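Local coordinates for protein AlyGC (Glaciecola chathamensis, PDB 5GKD) that cleaves the polysaccharide alginate as a lyase of polysaccharide lyase family 6, probably with the help of a bound calcium ion, at residues S339-D353 / I364-S378. Sequence-based numbering, arbitrary orientation.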
loop_
_atom_site.group_PDB
_atom_site.type_symbol
_atom_site.label_atom_id
_atom_site.label_comp_id
_atom_site.label_asym_id
_atom_site.label_seq_id
_atom_site.Cartn_x
_atom_site.Cartn_y
_atom_site.Cartn_z
ATOM N N SER A 339 47.962 -13.937 4.186
ATOM C CA SER A 339 47.383 -14.392 2.933
ATOM C C SER A 339 48.425 -14.399 1.820
ATOM O O SER A 339 49.529 -13.863 1.960
ATOM C CB SER A 339 46.183 -13.510 2.563
ATOM O OG SER A 339 45.167 -13.696 3.520
ATOM N N ASN A 340 48.051 -15.003 0.691
ATOM C CA ASN A 340 48.965 -15.204 -0.431
ATOM C C ASN A 340 48.218 -15.132 -1.751
ATOM O O ASN A 340 47.192 -15.788 -1.920
ATOM C CB ASN A 340 49.676 -16.556 -0.325
ATOM C CG ASN A 340 50.694 -16.592 0.804
ATOM O OD1 ASN A 340 51.834 -16.157 0.632
ATOM N ND2 ASN A 340 50.283 -17.078 1.964
ATOM N N MET A 341 48.767 -14.376 -2.704
ATOM C CA MET A 341 48.221 -14.277 -4.055
ATOM C C MET A 341 49.344 -14.533 -5.063
ATOM O O MET A 341 50.223 -13.681 -5.242
ATOM C CB MET A 341 47.573 -12.909 -4.273
ATOM C CG MET A 341 46.955 -12.743 -5.633
ATOM S SD MET A 341 45.673 -11.476 -5.683
ATOM C CE MET A 341 45.362 -11.429 -7.448
ATOM N N ASN A 342 49.300 -15.689 -5.736
ATOM C CA ASN A 342 50.403 -16.179 -6.558
ATOM C C ASN A 342 49.907 -16.718 -7.891
ATOM O O ASN A 342 48.794 -17.236 -7.993
ATOM C CB ASN A 342 51.176 -17.331 -5.898
ATOM C CG ASN A 342 51.337 -17.160 -4.424
ATOM O OD1 ASN A 342 51.861 -16.149 -3.964
ATOM N ND2 ASN A 342 50.876 -18.142 -3.659
ATOM N N ASN A 343 50.780 -16.644 -8.900
ATOM C CA ASN A 343 50.606 -17.338 -10.179
ATOM C C ASN A 343 49.304 -16.966 -10.882
ATOM O O ASN A 343 48.763 -17.748 -11.659
ATOM C CB ASN A 343 50.715 -18.850 -9.993
ATOM C CG ASN A 343 52.081 -19.264 -9.499
ATOM O OD1 ASN A 343 52.298 -19.422 -8.303
ATOM N ND2 ASN A 343 53.020 -19.420 -10.421
ATOM N N ASN A 344 48.807 -15.765 -10.627
ATOM C CA ASN A 344 47.640 -15.254 -11.317
ATOM C C ASN A 344 48.043 -14.530 -12.603
ATOM O O ASN A 344 49.195 -14.147 -12.802
ATOM C CB ASN A 344 46.840 -14.336 -10.390
ATOM C CG ASN A 344 46.328 -15.078 -9.146
ATOM O OD1 ASN A 344 45.384 -15.856 -9.229
ATOM N ND2 ASN A 344 46.974 -14.869 -8.020
ATOM N N LEU A 345 47.067 -14.342 -13.476
ATOM C CA LEU A 345 47.271 -13.702 -14.765
ATOM C C LEU A 345 46.231 -12.611 -14.927
ATOM O O LEU A 345 45.026 -12.880 -14.879
ATOM C CB LEU A 345 47.181 -14.714 -15.910
ATOM C CG LEU A 345 47.127 -14.150 -17.333
ATOM C CD1 LEU A 345 48.436 -13.521 -17.755
ATOM C CD2 LEU A 345 46.750 -15.242 -18.323
ATOM N N ILE A 346 46.705 -11.388 -15.123
ATOM C CA ILE A 346 45.872 -10.206 -15.270
ATOM C C ILE A 346 46.224 -9.578 -16.606
ATOM O O ILE A 346 47.354 -9.120 -16.801
ATOM C CB ILE A 346 46.091 -9.200 -14.127
ATOM C CG1 ILE A 346 45.847 -9.846 -12.763
ATOM C CG2 ILE A 346 45.215 -7.997 -14.323
ATOM C CD1 ILE A 346 46.189 -8.948 -11.586
ATOM N N VAL A 347 45.272 -9.568 -17.524
ATOM C CA VAL A 347 45.424 -8.933 -18.818
ATOM C C VAL A 347 44.299 -7.925 -18.944
ATOM O O VAL A 347 43.119 -8.297 -18.906
ATOM C CB VAL A 347 45.388 -9.944 -19.974
ATOM C CG1 VAL A 347 45.566 -9.209 -21.300
ATOM C CG2 VAL A 347 46.451 -11.002 -19.789
ATOM N N ASN A 348 44.657 -6.658 -19.095
ATOM C CA ASN A 348 43.681 -5.577 -19.118
ATOM C C ASN A 348 44.085 -4.604 -20.208
ATOM O O ASN A 348 45.237 -4.165 -20.237
ATOM C CB ASN A 348 43.632 -4.886 -17.747
ATOM C CG ASN A 348 42.442 -3.981 -17.582
ATOM O OD1 ASN A 348 42.008 -3.338 -18.523
ATOM N ND2 ASN A 348 41.914 -3.919 -16.374
ATOM N N ASP A 349 43.162 -4.270 -21.104
ATOM C CA ASP A 349 43.468 -3.324 -22.168
ATOM C C ASP A 349 43.051 -1.891 -21.835
ATOM O O ASP A 349 42.978 -1.050 -22.736
ATOM C CB ASP A 349 42.833 -3.784 -23.488
ATOM C CG ASP A 349 41.318 -3.888 -23.425
ATOM O OD1 ASP A 349 40.668 -3.116 -22.698
ATOM O OD2 ASP A 349 40.765 -4.754 -24.129
ATOM N N GLN A 350 42.775 -1.588 -20.570
ATOM C CA GLN A 350 42.330 -0.253 -20.193
ATOM C C GLN A 350 43.454 0.607 -19.629
ATOM O O GLN A 350 43.194 1.718 -19.167
ATOM C CB GLN A 350 41.173 -0.337 -19.196
ATOM C CG GLN A 350 39.841 -0.691 -19.839
ATOM C CD GLN A 350 39.504 0.214 -21.027
ATOM O OE1 GLN A 350 39.133 1.380 -20.849
ATOM N NE2 GLN A 350 39.637 -0.325 -22.246
ATOM N N GLY A 351 44.696 0.128 -19.675
ATOM C CA GLY A 351 45.841 0.909 -19.268
ATOM C C GLY A 351 46.275 0.708 -17.833
ATOM O O GLY A 351 47.328 1.223 -17.439
ATOM N N THR A 352 45.509 -0.031 -17.051
ATOM C CA THR A 352 45.790 -0.223 -15.646
ATOM C C THR A 352 45.619 -1.697 -15.318
ATOM O O THR A 352 44.961 -2.442 -16.047
ATOM C CB THR A 352 44.849 0.646 -14.791
ATOM O OG1 THR A 352 45.306 0.689 -13.442
ATOM C CG2 THR A 352 43.434 0.088 -14.814
ATOM N N ASP A 353 46.215 -2.121 -14.206
ATOM C CA ASP A 353 45.953 -3.468 -13.725
ATOM C C ASP A 353 44.615 -3.589 -12.994
ATOM O O ASP A 353 44.262 -4.685 -12.564
ATOM C CB ASP A 353 47.106 -3.944 -12.837
ATOM C CG ASP A 353 47.279 -3.112 -11.580
ATOM O OD1 ASP A 353 46.547 -2.122 -11.376
ATOM O OD2 ASP A 353 48.177 -3.449 -10.787
ATOM N N ILE A 364 49.036 -9.486 2.637
ATOM C CA ILE A 364 48.926 -10.339 1.462
ATOM C C ILE A 364 50.295 -10.372 0.793
ATOM O O ILE A 364 50.798 -9.331 0.359
ATOM C CB ILE A 364 47.875 -9.818 0.470
ATOM C CG1 ILE A 364 46.508 -9.595 1.120
ATOM C CG2 ILE A 364 47.764 -10.754 -0.713
ATOM C CD1 ILE A 364 45.516 -8.969 0.157
ATOM N N LYS A 365 50.881 -11.555 0.654
ATOM C CA LYS A 365 52.144 -11.669 -0.058
ATOM C C LYS A 365 51.875 -12.073 -1.498
ATOM O O LYS A 365 51.198 -13.074 -1.766
ATOM C CB LYS A 365 53.119 -12.644 0.612
ATOM C CG LYS A 365 54.569 -12.057 0.609
ATOM C CD LYS A 365 55.652 -13.080 0.259
ATOM C CE LYS A 365 56.856 -12.434 -0.488
ATOM N NZ LYS A 365 57.595 -11.314 0.202
ATOM N N PHE A 366 52.387 -11.276 -2.414
ATOM C CA PHE A 366 52.216 -11.470 -3.842
ATOM C C PHE A 366 53.486 -12.094 -4.405
ATOM O O PHE A 366 54.587 -11.643 -4.093
ATOM C CB PHE A 366 51.929 -10.131 -4.529
ATOM C CG PHE A 366 50.684 -9.431 -4.032
ATOM C CD1 PHE A 366 50.726 -8.622 -2.915
ATOM C CD2 PHE A 366 49.473 -9.592 -4.695
ATOM C CE1 PHE A 366 49.583 -7.977 -2.460
ATOM C CE2 PHE A 366 48.328 -8.957 -4.243
ATOM C CZ PHE A 366 48.378 -8.144 -3.131
ATOM N N LYS A 367 53.327 -13.111 -5.242
ATOM C CA LYS A 367 54.461 -13.791 -5.848
ATOM C C LYS A 367 54.066 -14.321 -7.217
ATOM O O LYS A 367 52.989 -14.891 -7.376
ATOM C CB LYS A 367 54.930 -14.948 -4.975
ATOM C CG LYS A 367 56.324 -14.818 -4.504
ATOM C CD LYS A 367 56.552 -15.739 -3.335
ATOM C CE LYS A 367 58.054 -15.854 -3.059
ATOM N NZ LYS A 367 58.763 -14.540 -2.922
ATOM N N ASP A 368 54.935 -14.114 -8.204
ATOM C CA ASP A 368 54.783 -14.754 -9.510
ATOM C C ASP A 368 53.430 -14.463 -10.157
ATOM O O ASP A 368 52.798 -15.358 -10.710
ATOM C CB ASP A 368 55.004 -16.264 -9.409
ATOM C CG ASP A 368 56.397 -16.610 -8.938
ATOM O OD1 ASP A 368 57.345 -15.911 -9.345
ATOM O OD2 ASP A 368 56.546 -17.564 -8.140
ATOM N N ASN A 369 52.975 -13.214 -10.099
ATOM C CA ASN A 369 51.802 -12.807 -10.864
ATOM C C ASN A 369 52.239 -12.096 -12.137
ATOM O O ASN A 369 53.192 -11.319 -12.121
ATOM C CB ASN A 369 50.888 -11.903 -10.039
ATOM C CG ASN A 369 50.396 -12.583 -8.783
ATOM O OD1 ASN A 369 49.564 -13.491 -8.839
ATOM N ND2 ASN A 369 50.921 -12.161 -7.643
ATOM N N LEU A 370 51.544 -12.371 -13.242
ATOM C CA LEU A 370 51.913 -11.860 -14.556
ATOM C C LEU A 370 50.878 -10.855 -15.040
ATOM O O LEU A 370 49.667 -11.119 -14.998
ATOM C CB LEU A 370 52.059 -12.987 -15.583
ATOM C CG LEU A 370 52.602 -12.539 -16.945
ATOM C CD1 LEU A 370 54.041 -12.040 -16.794
ATOM C CD2 LEU A 370 52.554 -13.649 -17.983
ATOM N N LEU A 371 51.372 -9.721 -15.514
ATOM C CA LEU A 371 50.609 -8.598 -16.026
ATOM C C LEU A 371 51.038 -8.340 -17.460
ATOM O O LEU A 371 52.221 -8.481 -17.790
ATOM C CB LEU A 371 50.911 -7.338 -15.218
ATOM C CG LEU A 371 49.918 -6.521 -14.418
ATOM C CD1 LEU A 371 50.619 -5.258 -13.940
ATOM C CD2 LEU A 371 48.690 -6.193 -15.231
ATOM N N ASN A 372 50.101 -7.914 -18.305
ATOM C CA ASN A 372 50.494 -7.468 -19.634
ATOM C C ASN A 372 51.181 -6.104 -19.547
ATOM O O ASN A 372 50.923 -5.307 -18.640
ATOM C CB ASN A 372 49.295 -7.439 -20.592
ATOM C CG ASN A 372 48.229 -6.432 -20.194
ATOM O OD1 ASN A 372 47.580 -6.565 -19.154
ATOM N ND2 ASN A 372 48.011 -5.443 -21.044
ATOM N N GLN A 373 52.075 -5.849 -20.508
ATOM C CA GLN A 373 53.049 -4.770 -20.359
ATOM C C GLN A 373 52.411 -3.388 -20.430
ATOM O O GLN A 373 52.962 -2.435 -19.873
ATOM C CB GLN A 373 54.130 -4.896 -21.433
ATOM C CG GLN A 373 53.570 -4.919 -22.841
ATOM C CD GLN A 373 54.643 -5.097 -23.900
ATOM O OE1 GLN A 373 55.805 -5.380 -23.595
ATOM N NE2 GLN A 373 54.251 -4.928 -25.157
ATOM N N ASP A 374 51.258 -3.258 -21.083
ATOM C CA ASP A 374 50.607 -1.958 -21.193
ATOM C C ASP A 374 49.814 -1.570 -19.957
ATOM O O ASP A 374 49.254 -0.473 -19.924
ATOM C CB ASP A 374 49.664 -1.927 -22.393
ATOM C CG ASP A 374 50.391 -2.082 -23.701
ATOM O OD1 ASP A 374 51.552 -1.640 -23.778
ATOM O OD2 ASP A 374 49.793 -2.643 -24.644
ATOM N N ALA A 375 49.728 -2.427 -18.957
ATOM C CA ALA A 375 48.865 -2.182 -17.806
ATOM C C ALA A 375 49.735 -1.738 -16.640
ATOM O O ALA A 375 50.415 -2.557 -16.027
ATOM C CB ALA A 375 48.055 -3.426 -17.458
ATOM N N LYS A 376 49.719 -0.435 -16.356
ATOM C CA LYS A 376 50.371 0.184 -15.210
ATOM C C LYS A 376 50.157 -0.649 -13.951
ATOM O O LYS A 376 49.022 -0.772 -13.480
ATOM C CB LYS A 376 49.815 1.596 -14.989
ATOM C CG LYS A 376 50.738 2.737 -15.360
ATOM C CD LYS A 376 50.636 3.083 -16.828
ATOM C CE LYS A 376 51.658 4.136 -17.215
ATOM N NZ LYS A 376 51.829 4.219 -18.686
ATOM N N PRO A 377 51.205 -1.244 -13.385
ATOM C CA PRO A 377 51.035 -2.026 -12.156
ATOM C C PRO A 377 50.811 -1.109 -10.966
ATOM O O PRO A 377 51.524 -0.122 -10.790
ATOM C CB PRO A 377 52.358 -2.784 -12.027
ATOM C CG PRO A 377 53.334 -1.956 -12.772
ATOM C CD PRO A 377 52.594 -1.254 -13.866
ATOM N N SER A 378 49.804 -1.430 -10.158
ATOM C CA SER A 378 49.573 -0.706 -8.914
ATOM C C SER A 378 50.441 -1.221 -7.779
ATOM O O SER A 378 50.546 -0.550 -6.750
ATOM C CB SER A 378 48.095 -0.795 -8.494
ATOM O OG SER A 378 47.215 -0.368 -9.530
HETATM O O HOH W 1 54.807 -19.064 -6.760
HETATM O O HOH W 2 46.368 -1.761 -20.879
HETATM O O HOH W 3 47.769 1.109 -11.984
#
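D353 reaches across to S378 with both carboxylate oxygens. OD1 of D353 takes the hydroxyl OG of S378 on its syn lone pair at 2.6 Å, while the backbone N of S378 meets OD2 of D353 at 2.7 Å, straight but from above the carboxylate plane. With CG set between the backbone N and the carbonyl carbon (chi1 63°), the acid turns to S378 and its CB lies 3.6 Å from CD2 of L371. I355 N also donates to OD1, so two backbone N-H groups and a hydroxyl hold this carboxylate.

M341 brings CB obliquely to the F366 ring, 3.8 Å from CD2 of F366, and its extended chain carries SD past CE2 in an oblique Met-aromatic contact; F324 meets the same ring edge-to-face. These are in-register parallel strands on successive coils of the right-handed parallel beta-helix of the pectate lyase-like superfamily, and both are interrupted by a short bend, just after which N344 and N369 lie side by side as rungs of an asparagine ladder, their amide planes 10° apart. OD1 of N369 accepts from N344 N and N344 ND2, which approach from opposite faces, and ND2 of N369 donates to M341 O at 2.9 Å. The ladder continues to the neighbouring coils, N344 OD1 accepting from N314 N and N369 ND2 also donating to G382 O. A leucine here, with no amide, would probably leave N344 N and ND2 without their shared acceptor between the coils and M341 O with K367 N alone of its two donors. Further along, N372 clasps the backbone of N348, OD1 accepting from N348 N at 2.9 Å and ND2 donating to N348 O.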